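Local coordinates for uncharacterized protein (Bacteroides ovatus CL02T12C04, PDB 6PTM) that probably acts as an exo-carrageenase, a family 42 glycoside hydrolase that releases sugar units from the ends of carrageenan chains, at residues K562-F567 with L595-A600; T569-I574 with Y622-D627; L584-K589 with S672-M677; V616-P621 with I642-S647; T630-L635 with T660-K665. All coordinates share one frame; numbering follows the deposited sequence.

Contact 1: K562-F567 with L595-A600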
# COMPACT_ATOMS: atom_id res chain seq x y z
N LYS A 562 13.18 -7.78 -10.96
CA LYS A 562 12.06 -7.32 -11.82
C LYS A 562 12.62 -7.13 -13.24
O LYS A 562 13.10 -6.04 -13.58
CB LYS A 562 11.47 -6.04 -11.24
CG LYS A 562 10.96 -6.09 -9.81
CD LYS A 562 10.34 -4.77 -9.40
CE LYS A 562 10.11 -4.53 -7.92
NZ LYS A 562 9.29 -5.58 -7.28
N PRO A 563 12.65 -8.17 -14.10
CA PRO A 563 13.44 -8.08 -15.32
C PRO A 563 12.81 -7.28 -16.47
O PRO A 563 13.43 -7.09 -17.51
CB PRO A 563 13.57 -9.55 -15.72
CG PRO A 563 12.26 -10.16 -15.24
CD PRO A 563 12.07 -9.50 -13.89
N LEU A 564 11.54 -6.94 -16.33
CA LEU A 564 10.84 -6.10 -17.31
C LEU A 564 10.38 -4.86 -16.56
O LEU A 564 9.69 -5.01 -15.48
CB LEU A 564 9.69 -6.88 -17.94
CG LEU A 564 10.10 -8.09 -18.77
CD1 LEU A 564 8.88 -8.91 -19.14
CD2 LEU A 564 10.86 -7.67 -20.02
N ARG A 565 10.75 -3.70 -17.09
CA ARG A 565 10.35 -2.39 -16.51
C ARG A 565 9.46 -1.65 -17.49
O ARG A 565 9.90 -1.38 -18.63
CB ARG A 565 11.59 -1.57 -16.15
CG ARG A 565 12.49 -2.26 -15.15
CD ARG A 565 11.76 -2.78 -13.92
NE ARG A 565 12.77 -3.25 -12.98
CZ ARG A 565 13.34 -2.49 -12.04
NH1 ARG A 565 12.97 -1.24 -11.83
NH2 ARG A 565 14.21 -3.04 -11.23
N ILE A 566 8.26 -1.29 -17.06
CA ILE A 566 7.34 -0.47 -17.87
C ILE A 566 7.75 0.97 -17.68
O ILE A 566 7.74 1.40 -16.52
CB ILE A 566 5.89 -0.73 -17.43
CG1 ILE A 566 5.50 -2.17 -17.71
CG2 ILE A 566 4.92 0.24 -18.06
CD1 ILE A 566 4.22 -2.53 -17.06
N PHE A 567 8.02 1.69 -18.76
CA PHE A 567 8.39 3.13 -18.68
C PHE A 567 7.20 3.98 -18.23
O PHE A 567 6.09 3.85 -18.77
CB PHE A 567 8.94 3.68 -19.99
CG PHE A 567 9.70 4.95 -19.75
CD1 PHE A 567 9.11 6.18 -20.00
CD2 PHE A 567 10.96 4.92 -19.18
CE1 PHE A 567 9.81 7.35 -19.73
CE2 PHE A 567 11.63 6.09 -18.86
CZ PHE A 567 11.07 7.29 -19.17
N LEU A 595 7.05 -13.72 -13.61
CA LEU A 595 8.10 -12.68 -13.44
C LEU A 595 7.55 -11.51 -12.66
O LEU A 595 6.44 -11.04 -12.92
CB LEU A 595 8.54 -12.19 -14.81
CG LEU A 595 9.23 -13.21 -15.71
CD1 LEU A 595 9.49 -12.58 -17.06
CD2 LEU A 595 10.50 -13.74 -15.06
N PRO A 596 8.30 -10.96 -11.69
CA PRO A 596 7.96 -9.69 -11.08
C PRO A 596 8.05 -8.64 -12.18
O PRO A 596 9.09 -8.56 -12.82
CB PRO A 596 9.00 -9.50 -9.97
CG PRO A 596 9.63 -10.85 -9.78
CD PRO A 596 9.53 -11.55 -11.12
N ILE A 597 7.00 -7.82 -12.34
CA ILE A 597 6.98 -6.72 -13.33
C ILE A 597 7.20 -5.39 -12.59
O ILE A 597 6.50 -5.15 -11.61
CB ILE A 597 5.67 -6.71 -14.13
CG1 ILE A 597 5.44 -8.07 -14.80
CG2 ILE A 597 5.65 -5.58 -15.14
CD1 ILE A 597 6.57 -8.52 -15.69
N GLY A 598 8.17 -4.58 -13.04
CA GLY A 598 8.45 -3.29 -12.39
C GLY A 598 8.33 -2.15 -13.33
O GLY A 598 7.74 -2.33 -14.44
N PHE A 599 8.83 -1.00 -12.89
CA PHE A 599 8.69 0.27 -13.62
C PHE A 599 10.07 0.89 -13.84
O PHE A 599 11.01 0.59 -13.12
CB PHE A 599 7.73 1.22 -12.89
CG PHE A 599 6.32 0.72 -12.98
CD1 PHE A 599 5.54 1.06 -14.06
CD2 PHE A 599 5.84 -0.19 -12.06
CE1 PHE A 599 4.26 0.54 -14.19
CE2 PHE A 599 4.57 -0.72 -12.19
CZ PHE A 599 3.77 -0.32 -13.24
N ALA A 600 10.14 1.73 -14.86
CA ALA A 600 11.31 2.58 -15.18
C ALA A 600 10.82 4.01 -15.30
O ALA A 600 9.71 4.22 -15.81
CB ALA A 600 11.99 2.14 -16.46
O HOH W 1 7.38 -6.41 -9.25
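Ile566 and Phe599 lie next to each other on two parallel strands, 564-567 and 597-600. The second strand is outermost in a five-stranded parallel sheet. Three backbone bonds hold the pair: Gly598 N to Leu564 O at 2.9 Å, then Ile566 N to Gly598 O and Ala600 N to Ile566 O. The tight part is at Ile566, Phe599 and the CG2 branch of Ile597. Here the Phe599 ring lies along the Ile566 side chain. Phe599 CD1 comes within 3.8 Å of Ile566 CB. Ile566 CD1 crosses to Ile597 CG2 at 3.9 Å. On the same face Leu564 and Ile597 meet more loosely, and helix 674-687 adds Ala681 and Val685 over Leu564.

The other face carries Arg565, which Gly598 meets with bare backbone. A bend at chi2 (-49°) folds the arginine chain back over the sheet. Its guanidinium then lies in plane with two carbonyl oxygens. NH1 gives a bond to Phe599 O at 3.0 Å, and NE one to Lys562 O at 2.9 Å.

The looser end is at Lys562, which is partly exposed. Its CD rests 3.8 Å from Gly598 CA. Its NZ donates to a water, which donates in turn to Ile597 O at 2.8 Å. Pro596 O is buried nearby without a conventional partner and receives a CA-H...O contact from Lys562. On the arginine, two carbonyl oxygens fix the rotation of a buried guanidinium and would probably stabilise its positive charge.

Contact 2: T569-I574 with Y622-D627. With EDO (1,2-ethanediol), chain C.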
# COMPACT_ATOMS: atom_id res chain seq x y z
N THR A 569 6.22 8.12 -17.19
CA THR A 569 6.60 9.56 -17.12
C THR A 569 5.38 10.42 -16.82
O THR A 569 4.33 10.21 -17.44
CB THR A 569 7.29 10.06 -18.39
OG1 THR A 569 7.57 11.45 -18.16
CG2 THR A 569 6.48 9.81 -19.65
N LYS A 570 5.56 11.37 -15.91
CA LYS A 570 4.58 12.42 -15.56
C LYS A 570 4.23 13.25 -16.80
O LYS A 570 3.15 13.82 -16.79
CB LYS A 570 5.16 13.32 -14.47
CG LYS A 570 5.26 12.65 -13.10
CD LYS A 570 5.94 13.50 -12.02
CE LYS A 570 7.44 13.52 -12.22
NZ LYS A 570 8.14 14.44 -11.28
N ALA A 571 5.13 13.36 -17.79
CA ALA A 571 4.82 14.04 -19.08
C ALA A 571 3.53 13.48 -19.70
O ALA A 571 2.71 14.26 -20.16
CB ALA A 571 5.99 13.90 -20.03
N SER A 572 3.35 12.15 -19.72
CA SER A 572 2.12 11.51 -20.27
C SER A 572 0.99 11.49 -19.25
O SER A 572 -0.13 11.69 -19.69
CB SER A 572 2.39 10.12 -20.82
OG SER A 572 3.09 10.17 -22.05
N SER A 573 1.24 11.23 -17.94
CA SER A 573 0.12 11.09 -16.96
C SER A 573 -0.57 12.43 -16.75
O SER A 573 -1.81 12.44 -16.57
CB SER A 573 0.57 10.47 -15.65
OG SER A 573 1.64 11.20 -15.09
N ILE A 574 0.18 13.54 -16.72
CA ILE A 574 -0.43 14.87 -16.50
C ILE A 574 -1.25 15.28 -17.74
O ILE A 574 -2.34 15.81 -17.55
CB ILE A 574 0.63 15.91 -16.09
CG1 ILE A 574 1.24 15.57 -14.71
CG2 ILE A 574 0.01 17.30 -16.12
CD1 ILE A 574 2.42 16.48 -14.31
N TYR A 622 3.73 11.56 -24.96
CA TYR A 622 4.42 12.68 -24.28
C TYR A 622 5.60 12.18 -23.44
O TYR A 622 5.46 11.24 -22.62
CB TYR A 622 3.49 13.42 -23.32
CG TYR A 622 2.25 14.02 -23.92
CD1 TYR A 622 2.20 15.36 -24.21
CD2 TYR A 622 1.06 13.29 -24.01
CE1 TYR A 622 1.05 15.96 -24.67
CE2 TYR A 622 -0.12 13.87 -24.47
CZ TYR A 622 -0.11 15.21 -24.84
OH TYR A 622 -1.24 15.85 -25.24
N ALA A 623 6.79 12.76 -23.64
CA ALA A 623 7.96 12.48 -22.79
C ALA A 623 8.75 13.76 -22.61
O ALA A 623 8.77 14.58 -23.53
CB ALA A 623 8.81 11.39 -23.38
N PHE A 624 9.38 13.91 -21.45
CA PHE A 624 10.42 14.94 -21.24
C PHE A 624 11.55 14.61 -22.21
O PHE A 624 11.88 13.40 -22.40
CB PHE A 624 10.88 14.97 -19.77
CG PHE A 624 9.80 15.36 -18.79
CD1 PHE A 624 9.36 16.66 -18.71
CD2 PHE A 624 9.20 14.41 -17.97
CE1 PHE A 624 8.34 17.02 -17.83
CE2 PHE A 624 8.20 14.77 -17.07
CZ PHE A 624 7.77 16.07 -17.00
N LYS A 625 12.19 15.64 -22.78
CA LYS A 625 13.46 15.38 -23.51
C LYS A 625 14.40 14.55 -22.60
O LYS A 625 15.04 13.61 -23.08
CB LYS A 625 14.09 16.68 -24.03
CG LYS A 625 15.19 16.48 -25.09
CD LYS A 625 15.74 17.77 -25.75
N SER A 626 14.48 14.84 -21.31
CA SER A 626 15.38 14.11 -20.39
C SER A 626 14.95 12.64 -20.22
O SER A 626 15.81 11.77 -19.95
CB SER A 626 15.50 14.84 -19.08
OG SER A 626 14.24 15.01 -18.46
N ASP A 627 13.69 12.31 -20.45
CA ASP A 627 13.25 10.88 -20.45
C ASP A 627 13.97 10.17 -21.60
O ASP A 627 14.57 9.12 -21.38
CB ASP A 627 11.73 10.70 -20.64
CG ASP A 627 10.86 11.04 -19.44
OD1 ASP A 627 11.26 10.70 -18.31
OD2 ASP A 627 9.75 11.56 -19.66
C1 EDO C . 6.50 17.56 -11.84
O1 EDO C . 7.71 17.17 -11.26
C2 EDO C . 6.47 17.15 -13.28
O2 EDO C . 7.32 17.91 -14.12
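Thr569 OG1 donates to Asp627 OD2 at 2.6 Å, on the syn side and 17° out of the carboxylate plane. A second hydroxyl gives the other hydrogen bond between the segments. Ser572 OG donates to Tyr622 O at 2.7 Å, in the carbonyl plane and on a lone pair.

Thr569 is also the N-cap of helix 570-575, and its OG1 accepts from Ala571 N at 3.1 Å. A chi1 of 179° swings OG1 away from the threonine's own backbone N, within reach of both Ala571 N and Asp627. Asp627 OD2 also accepts from Phe624 N at 3.0 Å, from above the carboxylate plane. Phe624 is the N-cap residue of helix 625-636, so this bond is the backbone-N half of a capping box.

The apolar part is a CH-pi contact. Ala571 CB sits over one face of the Phe624 ring, 4.0 Å from its centroid. Lys570 CB approaches the ring edge, and Phe361 of helix 358-385 packs against Phe624. Lys570 NZ donates to an ethanediol, probably from the crystallisation liquor, and forms a salt bridge with Asp410.

One carboxylate oxygen therefore links the starts of two helices. The partial positive charge of both helix ends would probably favour its anionic form.

Contact 3: L584-K589 with S672-M677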
# COMPACT_ATOMS: atom_id res chain seq x y z
N LEU A 584 -1.84 0.23 -16.84
CA LEU A 584 -2.44 -1.01 -16.28
C LEU A 584 -2.53 -2.07 -17.40
O LEU A 584 -2.28 -3.23 -17.10
CB LEU A 584 -3.81 -0.72 -15.65
CG LEU A 584 -4.54 -1.93 -15.06
CD1 LEU A 584 -3.67 -2.62 -14.02
CD2 LEU A 584 -5.89 -1.54 -14.45
N ARG A 585 -2.92 -1.71 -18.63
CA ARG A 585 -3.17 -2.73 -19.67
C ARG A 585 -1.88 -3.51 -19.92
O ARG A 585 -1.94 -4.77 -19.97
CB ARG A 585 -3.77 -2.09 -20.93
CG ARG A 585 -4.35 -3.10 -21.92
CD ARG A 585 -4.95 -2.47 -23.20
NE ARG A 585 -5.84 -1.39 -22.80
CZ ARG A 585 -5.56 -0.09 -22.88
NH1 ARG A 585 -4.44 0.35 -23.42
NH2 ARG A 585 -6.43 0.77 -22.39
N ILE A 586 -0.72 -2.83 -19.99
CA ILE A 586 0.57 -3.49 -20.29
C ILE A 586 1.06 -4.23 -19.03
O ILE A 586 1.52 -5.39 -19.16
CB ILE A 586 1.63 -2.53 -20.90
CG1 ILE A 586 2.95 -3.26 -21.16
CG2 ILE A 586 1.89 -1.31 -20.04
CD1 ILE A 586 2.86 -4.54 -22.00
N TYR A 587 0.89 -3.66 -17.84
CA TYR A 587 1.21 -4.34 -16.55
C TYR A 587 0.46 -5.67 -16.47
O TYR A 587 1.08 -6.70 -16.20
CB TYR A 587 0.79 -3.49 -15.35
CG TYR A 587 1.09 -4.10 -14.01
CD1 TYR A 587 2.38 -4.15 -13.52
CD2 TYR A 587 0.09 -4.70 -13.27
CE1 TYR A 587 2.67 -4.74 -12.29
CE2 TYR A 587 0.36 -5.28 -12.03
CZ TYR A 587 1.65 -5.28 -11.53
OH TYR A 587 1.91 -5.84 -10.33
N GLU A 588 -0.86 -5.64 -16.65
CA GLU A 588 -1.75 -6.84 -16.60
C GLU A 588 -1.28 -7.87 -17.64
O GLU A 588 -1.25 -9.10 -17.35
CB GLU A 588 -3.18 -6.40 -16.87
CG GLU A 588 -4.20 -7.51 -16.88
CD GLU A 588 -5.61 -7.00 -17.07
OE1 GLU A 588 -5.85 -6.24 -18.05
OE2 GLU A 588 -6.47 -7.37 -16.26
N LYS A 589 -0.95 -7.39 -18.82
CA LYS A 589 -0.50 -8.25 -19.94
C LYS A 589 0.76 -9.00 -19.53
O LYS A 589 0.88 -10.14 -19.91
CB LYS A 589 -0.31 -7.40 -21.20
CG LYS A 589 -0.04 -8.20 -22.44
CD LYS A 589 -1.26 -9.02 -22.85
CE LYS A 589 -1.13 -9.61 -24.22
NZ LYS A 589 -2.39 -10.33 -24.56
N SER A 672 3.75 -3.20 -32.74
CA SER A 672 2.47 -2.57 -33.15
C SER A 672 1.35 -2.97 -32.20
O SER A 672 0.34 -2.25 -32.17
CB SER A 672 2.15 -2.93 -34.58
OG SER A 672 3.19 -2.48 -35.43
N THR A 673 1.48 -4.10 -31.49
CA THR A 673 0.41 -4.64 -30.63
C THR A 673 0.95 -5.01 -29.25
O THR A 673 2.15 -5.29 -29.13
CB THR A 673 -0.28 -5.87 -31.24
OG1 THR A 673 0.67 -6.93 -31.22
CG2 THR A 673 -0.77 -5.63 -32.65
N LEU A 674 0.05 -5.08 -28.29
CA LEU A 674 0.27 -5.59 -26.92
C LEU A 674 0.86 -7.00 -27.00
O LEU A 674 1.84 -7.28 -26.29
CB LEU A 674 -1.07 -5.57 -26.21
CG LEU A 674 -1.06 -5.16 -24.75
CD1 LEU A 674 0.01 -4.15 -24.44
CD2 LEU A 674 -2.42 -4.61 -24.37
N ASN A 675 0.32 -7.83 -27.90
CA ASN A 675 0.80 -9.24 -28.03
C ASN A 675 2.25 -9.22 -28.49
O ASN A 675 3.07 -9.87 -27.85
CB ASN A 675 -0.09 -10.10 -28.93
CG ASN A 675 -1.34 -10.58 -28.21
OD1 ASN A 675 -1.48 -10.40 -27.00
ND2 ASN A 675 -2.25 -11.18 -28.95
N GLU A 676 2.56 -8.47 -29.53
CA GLU A 676 3.96 -8.32 -29.98
C GLU A 676 4.80 -7.80 -28.82
O GLU A 676 5.92 -8.30 -28.61
CB GLU A 676 4.07 -7.35 -31.16
CG GLU A 676 3.33 -7.82 -32.40
CD GLU A 676 3.41 -6.86 -33.57
OE1 GLU A 676 4.06 -5.81 -33.42
OE2 GLU A 676 2.83 -7.18 -34.63
N MET A 677 4.32 -6.79 -28.10
CA MET A 677 5.17 -6.18 -27.03
C MET A 677 5.47 -7.26 -25.99
O MET A 677 6.64 -7.44 -25.64
CB MET A 677 4.46 -4.98 -26.39
CG MET A 677 5.22 -4.39 -25.21
SD MET A 677 4.58 -2.75 -24.80
CE MET A 677 5.34 -1.80 -26.12
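The Asn675 amide is the flat group that meets the other helix, and Lys589 reaches it at its oxygen. Lys589 NZ donates to Asn675 OD1 at 2.6 Å, with a C=O...N angle of 165°. The bond is short and cramped at the lysine end, where Lys589 CE is also only 2.9 Å from Asn675 OD1. The Arg585 guanidinium turns aside to a salt bridge with Asp582 and a hydrogen bond with Tyr618 OH. What Arg585 offers to this contact is its aliphatic stem.

Leu674 fills the middle. Its CD2 touches Arg585 CG at 3.5 Å, and its CG faces Lys589 CG at 4.0 Å. Its other branch, CD1, lies 3.8 Å from Ile586 CD1. The lysine stem bends at chi2 (68°) before it runs on to the amide.

Deeper in, Ile586 CD1 also meets Met677 SD at 3.7 Å, one side chain running roughly perpendicular to the other. At the start of its helix, Thr673 is the N-cap, with OG1 accepting from Glu676 N at 3.0 Å.

The contact grades from a buried Ile586 and Met677 to a polar pair at the surface. Helices 579-590 and 674-687 pack as neighbours on one face of the parallel sheet. This is the layering of an alpha/beta domain with the flavodoxin-like strand order 2-1-3-4-5.

Contact 4: V616-P621 with I642-S647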
# COMPACT_ATOMS: atom_id res chain seq x y z
N VAL A 616 9.90 -1.56 -21.49
CA VAL A 616 8.79 -1.51 -22.47
C VAL A 616 8.22 -0.09 -22.42
O VAL A 616 8.09 0.44 -21.32
CB VAL A 616 7.75 -2.62 -22.25
CG1 VAL A 616 8.42 -3.98 -22.24
CG2 VAL A 616 6.92 -2.43 -21.01
N VAL A 617 7.97 0.50 -23.58
CA VAL A 617 7.41 1.87 -23.70
C VAL A 617 6.11 1.76 -24.50
O VAL A 617 6.16 1.43 -25.71
CB VAL A 617 8.39 2.89 -24.31
CG1 VAL A 617 7.75 4.27 -24.31
CG2 VAL A 617 9.73 2.90 -23.59
N TYR A 618 5.00 1.97 -23.81
CA TYR A 618 3.63 1.70 -24.32
C TYR A 618 2.79 2.94 -24.13
O TYR A 618 2.72 3.43 -22.97
CB TYR A 618 2.99 0.52 -23.59
CG TYR A 618 1.60 0.16 -24.01
CD1 TYR A 618 1.33 -0.40 -25.25
CD2 TYR A 618 0.54 0.36 -23.15
CE1 TYR A 618 0.04 -0.75 -25.62
CE2 TYR A 618 -0.76 0.03 -23.50
CZ TYR A 618 -1.00 -0.57 -24.72
OH TYR A 618 -2.28 -0.90 -25.02
N LYS A 619 2.18 3.40 -25.24
CA LYS A 619 1.20 4.51 -25.27
C LYS A 619 1.68 5.67 -24.37
O LYS A 619 0.88 6.21 -23.57
CB LYS A 619 -0.17 3.97 -24.88
CG LYS A 619 -0.84 3.08 -25.93
CD LYS A 619 -2.36 3.10 -25.80
CE LYS A 619 -3.09 3.08 -27.13
NZ LYS A 619 -2.87 1.77 -27.75
N THR A 620 2.92 6.08 -24.58
CA THR A 620 3.58 7.19 -23.86
C THR A 620 4.00 8.24 -24.89
O THR A 620 5.20 8.47 -25.09
CB THR A 620 4.69 6.62 -22.96
OG1 THR A 620 4.12 5.58 -22.14
CG2 THR A 620 5.33 7.67 -22.09
N PRO A 621 3.04 8.92 -25.56
CA PRO A 621 3.37 9.82 -26.67
C PRO A 621 4.07 11.09 -26.17
O PRO A 621 4.88 11.59 -26.91
CB PRO A 621 2.01 10.17 -27.29
CG PRO A 621 1.04 10.04 -26.14
CD PRO A 621 1.60 8.93 -25.28
N ILE A 642 11.77 -1.86 -25.97
CA ILE A 642 10.63 -2.33 -26.80
C ILE A 642 9.60 -1.22 -26.77
O ILE A 642 9.11 -0.91 -25.68
CB ILE A 642 10.07 -3.68 -26.32
CG1 ILE A 642 11.14 -4.77 -26.33
CG2 ILE A 642 8.87 -4.07 -27.17
CD1 ILE A 642 10.83 -5.91 -25.41
N ILE A 643 9.33 -0.63 -27.92
CA ILE A 643 8.52 0.62 -28.01
C ILE A 643 7.47 0.43 -29.09
O ILE A 643 7.77 -0.29 -30.09
CB ILE A 643 9.40 1.87 -28.24
CG1 ILE A 643 8.60 3.16 -28.12
CG2 ILE A 643 10.15 1.81 -29.57
CD1 ILE A 643 9.47 4.37 -27.85
N ASP A 644 6.29 1.00 -28.85
CA ASP A 644 5.16 0.94 -29.81
C ASP A 644 5.34 2.09 -30.81
O ASP A 644 6.38 2.75 -30.77
CB ASP A 644 3.80 0.86 -29.13
CG ASP A 644 3.39 2.08 -28.34
OD1 ASP A 644 4.09 3.08 -28.43
OD2 ASP A 644 2.37 2.01 -27.61
N ASN A 645 4.39 2.27 -31.72
CA ASN A 645 4.47 3.30 -32.79
C ASN A 645 4.01 4.66 -32.24
O ASN A 645 4.35 5.66 -32.83
CB ASN A 645 3.68 2.87 -34.03
CG ASN A 645 4.34 1.71 -34.74
OD1 ASN A 645 3.73 0.66 -34.91
ND2 ASN A 645 5.60 1.87 -35.09
N GLU A 646 3.33 4.68 -31.10
CA GLU A 646 2.65 5.89 -30.60
C GLU A 646 3.54 6.64 -29.59
O GLU A 646 3.23 7.80 -29.33
CB GLU A 646 1.33 5.55 -29.92
CG GLU A 646 0.44 4.58 -30.68
CD GLU A 646 -0.83 4.29 -29.91
OE1 GLU A 646 -1.43 5.25 -29.42
OE2 GLU A 646 -1.19 3.12 -29.73
N SER A 647 4.61 6.05 -29.05
CA SER A 647 5.30 6.63 -27.87
C SER A 647 6.41 7.63 -28.25
O SER A 647 6.97 7.58 -29.35
CB SER A 647 5.77 5.53 -26.99
OG SER A 647 4.64 4.88 -26.44
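Strands 614-617 and 640-643 run parallel here, pairing Val616 with Ile642 and Val617 with Ile643, and the two chains stay together beyond the strand ends. They are the two strands of a beta-alpha-beta unit whose crossover helix is 625-636. Val617 N donates to Ile642 O at 2.8 Å, and Asp644 N returns to Val617 O at 3.2 Å. Val617 CB packs on Ile643 CG1 at 3.8 Å.

Past the strands, side chains take over the pairing. The Asp644 carboxylate meets the other segment at Lys619 N, which donates to OD2 at 2.8 Å. OD1 accepts from Glu646 N, which makes an Asx turn, and from Ser647 OG at 2.7 Å. These two donors come from opposite faces of the carboxylate plane. Ser647 OG in turn accepts from Thr620 N at 2.8 Å, with an almost straight N-H...O angle of 171°. Asp644 thus positions the serine that holds the Thr620 amide.

At the surface, Lys619 and Glu646 lie side by side. Lys619 NZ makes a salt bridge with Glu646 OE2 at 2.9 Å, using the syn lone pair of that oxygen. The stem of the same lysine covers its neighbour: Lys619 CG stands 3.7 Å above the Tyr618 ring plane, over its centre.

Contact 5: T630-L635 with T660-K665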
# COMPACT_ATOMS: atom_id res chain seq x y z
N THR A 630 17.68 9.82 -21.21
CA THR A 630 18.07 8.80 -20.22
C THR A 630 17.83 7.41 -20.85
O THR A 630 18.67 6.52 -20.65
CB THR A 630 17.39 9.06 -18.88
OG1 THR A 630 17.72 10.39 -18.49
CG2 THR A 630 17.84 8.12 -17.79
N VAL A 631 16.75 7.23 -21.61
CA VAL A 631 16.50 5.88 -22.20
C VAL A 631 17.58 5.62 -23.26
O VAL A 631 18.00 4.46 -23.35
CB VAL A 631 15.06 5.74 -22.74
CG1 VAL A 631 14.90 4.50 -23.60
CG2 VAL A 631 14.07 5.75 -21.60
N GLN A 632 18.11 6.67 -23.91
CA GLN A 632 19.21 6.54 -24.92
C GLN A 632 20.44 5.99 -24.21
O GLN A 632 21.07 5.03 -24.76
CB GLN A 632 19.52 7.86 -25.65
CG GLN A 632 20.53 7.70 -26.80
CD GLN A 632 20.10 6.66 -27.81
OE1 GLN A 632 19.10 6.82 -28.51
NE2 GLN A 632 20.82 5.54 -27.84
N LYS A 633 20.77 6.54 -23.03
CA LYS A 633 21.98 6.12 -22.27
C LYS A 633 21.86 4.62 -21.95
O LYS A 633 22.89 3.92 -21.94
CB LYS A 633 22.23 6.97 -21.02
CG LYS A 633 22.74 8.38 -21.28
CD LYS A 633 23.34 9.10 -20.08
N TYR A 634 20.64 4.13 -21.70
CA TYR A 634 20.43 2.70 -21.41
C TYR A 634 20.68 1.88 -22.68
O TYR A 634 21.34 0.86 -22.56
CB TYR A 634 19.05 2.47 -20.80
CG TYR A 634 18.66 1.02 -20.73
CD1 TYR A 634 19.35 0.13 -19.94
CD2 TYR A 634 17.59 0.57 -21.45
CE1 TYR A 634 18.98 -1.20 -19.88
CE2 TYR A 634 17.21 -0.75 -21.43
CZ TYR A 634 17.89 -1.64 -20.62
OH TYR A 634 17.52 -2.95 -20.65
N LEU A 635 20.22 2.34 -23.86
CA LEU A 635 20.53 1.68 -25.16
C LEU A 635 22.05 1.68 -25.40
O LEU A 635 22.55 0.63 -25.87
CB LEU A 635 19.79 2.36 -26.31
CG LEU A 635 18.29 2.08 -26.33
CD1 LEU A 635 17.55 3.05 -27.24
CD2 LEU A 635 17.99 0.65 -26.75
N THR A 660 15.10 11.46 -31.39
CA THR A 660 14.47 10.12 -31.36
C THR A 660 15.50 9.12 -30.83
O THR A 660 16.70 9.41 -30.92
CB THR A 660 13.91 9.72 -32.73
OG1 THR A 660 15.04 9.64 -33.59
CG2 THR A 660 12.90 10.70 -33.27
N LEU A 661 15.02 8.01 -30.26
CA LEU A 661 15.87 6.91 -29.75
C LEU A 661 16.64 6.33 -30.93
O LEU A 661 16.02 6.14 -31.99
CB LEU A 661 15.00 5.84 -29.10
CG LEU A 661 14.45 6.15 -27.71
CD1 LEU A 661 13.70 4.92 -27.19
CD2 LEU A 661 15.55 6.55 -26.74
N LYS A 662 17.92 6.04 -30.75
CA LYS A 662 18.75 5.32 -31.75
C LYS A 662 19.22 4.01 -31.13
O LYS A 662 19.70 4.04 -29.99
CB LYS A 662 19.96 6.17 -32.16
CG LYS A 662 19.61 7.50 -32.81
CD LYS A 662 18.67 7.35 -34.01
CE LYS A 662 18.60 8.58 -34.88
NZ LYS A 662 17.87 9.67 -34.20
N GLN A 663 19.08 2.92 -31.85
CA GLN A 663 19.47 1.58 -31.35
C GLN A 663 20.90 1.61 -30.81
O GLN A 663 21.14 1.05 -29.70
CB GLN A 663 19.38 0.53 -32.47
CG GLN A 663 19.95 -0.81 -32.03
CD GLN A 663 19.38 -1.96 -32.81
OE1 GLN A 663 18.34 -2.52 -32.46
NE2 GLN A 663 20.07 -2.33 -33.88
N GLY A 664 21.82 2.16 -31.61
CA GLY A 664 23.27 2.11 -31.34
C GLY A 664 23.70 0.71 -30.91
O GLY A 664 23.39 -0.26 -31.62
N LYS A 665 24.35 0.62 -29.76
CA LYS A 665 24.92 -0.62 -29.18
C LYS A 665 23.85 -1.51 -28.54
O LYS A 665 24.16 -2.66 -28.28
CB LYS A 665 25.97 -0.23 -28.14
CG LYS A 665 27.00 0.78 -28.64
CD LYS A 665 28.23 0.82 -27.79
CE LYS A 665 29.15 -0.35 -28.04
NZ LYS A 665 29.99 -0.62 -26.86
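Helix 625-636 meets a loop without regular structure, and the backbones come nearest at Gln632 with Leu661, whose CA atoms are 5.9 Å apart. A second approach pairs Leu635 with Gln663. The contact ties this crossover helix to the loop between strands 640-643 and 667-670.

The Gln632 amide grips the backbone of Lys662 with two bonds. Lys662 N donates to Gln632 OE1 at 2.6 Å, on a lone pair in the carbonyl plane, with an N-H...O angle of 178°. Gln632 NE2 donates to Lys662 O at 2.9 Å, and this acceptor lies in the amide plane. The glutamine chain turns at chi2 (55°), which brings its end round to the loop. NE2 has a further partner in Asp636.

Leu661 is the apolar half. Its CD1 touches Val631 CG1 at 3.8 Å. Its CD2 lies 4.1 Å from Leu635 CD1. Val641 of strand 640-643 lies against all three side chains. On the outer side, the Lys662 chain doubles back, and NZ donates to Thr660 OG1 at 2.9 Å.

An amide that both gives and accepts thus satisfies the two backbone polar atoms of Lys662, while Leu661 packs beside it on Val631 and Leu635.

Overall arrangement
All five contacts belong to one alpha/beta domain built on a five-stranded parallel sheet. Contacts 1 and 4 are largely buried and lie in the sheet itself, meeting where strands 564-567 and 614-617 are neighbours. Backbone bonds dominate contact 1, while contact 4 adds Asp644, Ser647 and the Lys619-Glu646 salt bridge past the strand ends. Contact 2 is buried too, but joins helix starts through hydroxyls and a carboxylate. Contacts 3 and 5 are partly exposed and mix apolar packing with side-chain polar bonds. They flank opposite faces of the sheet, Ile586 of contact 3 resting on Ile566 and Val631 of contact 5 on Phe567. Contacts 2 and 5 share helix 625-636.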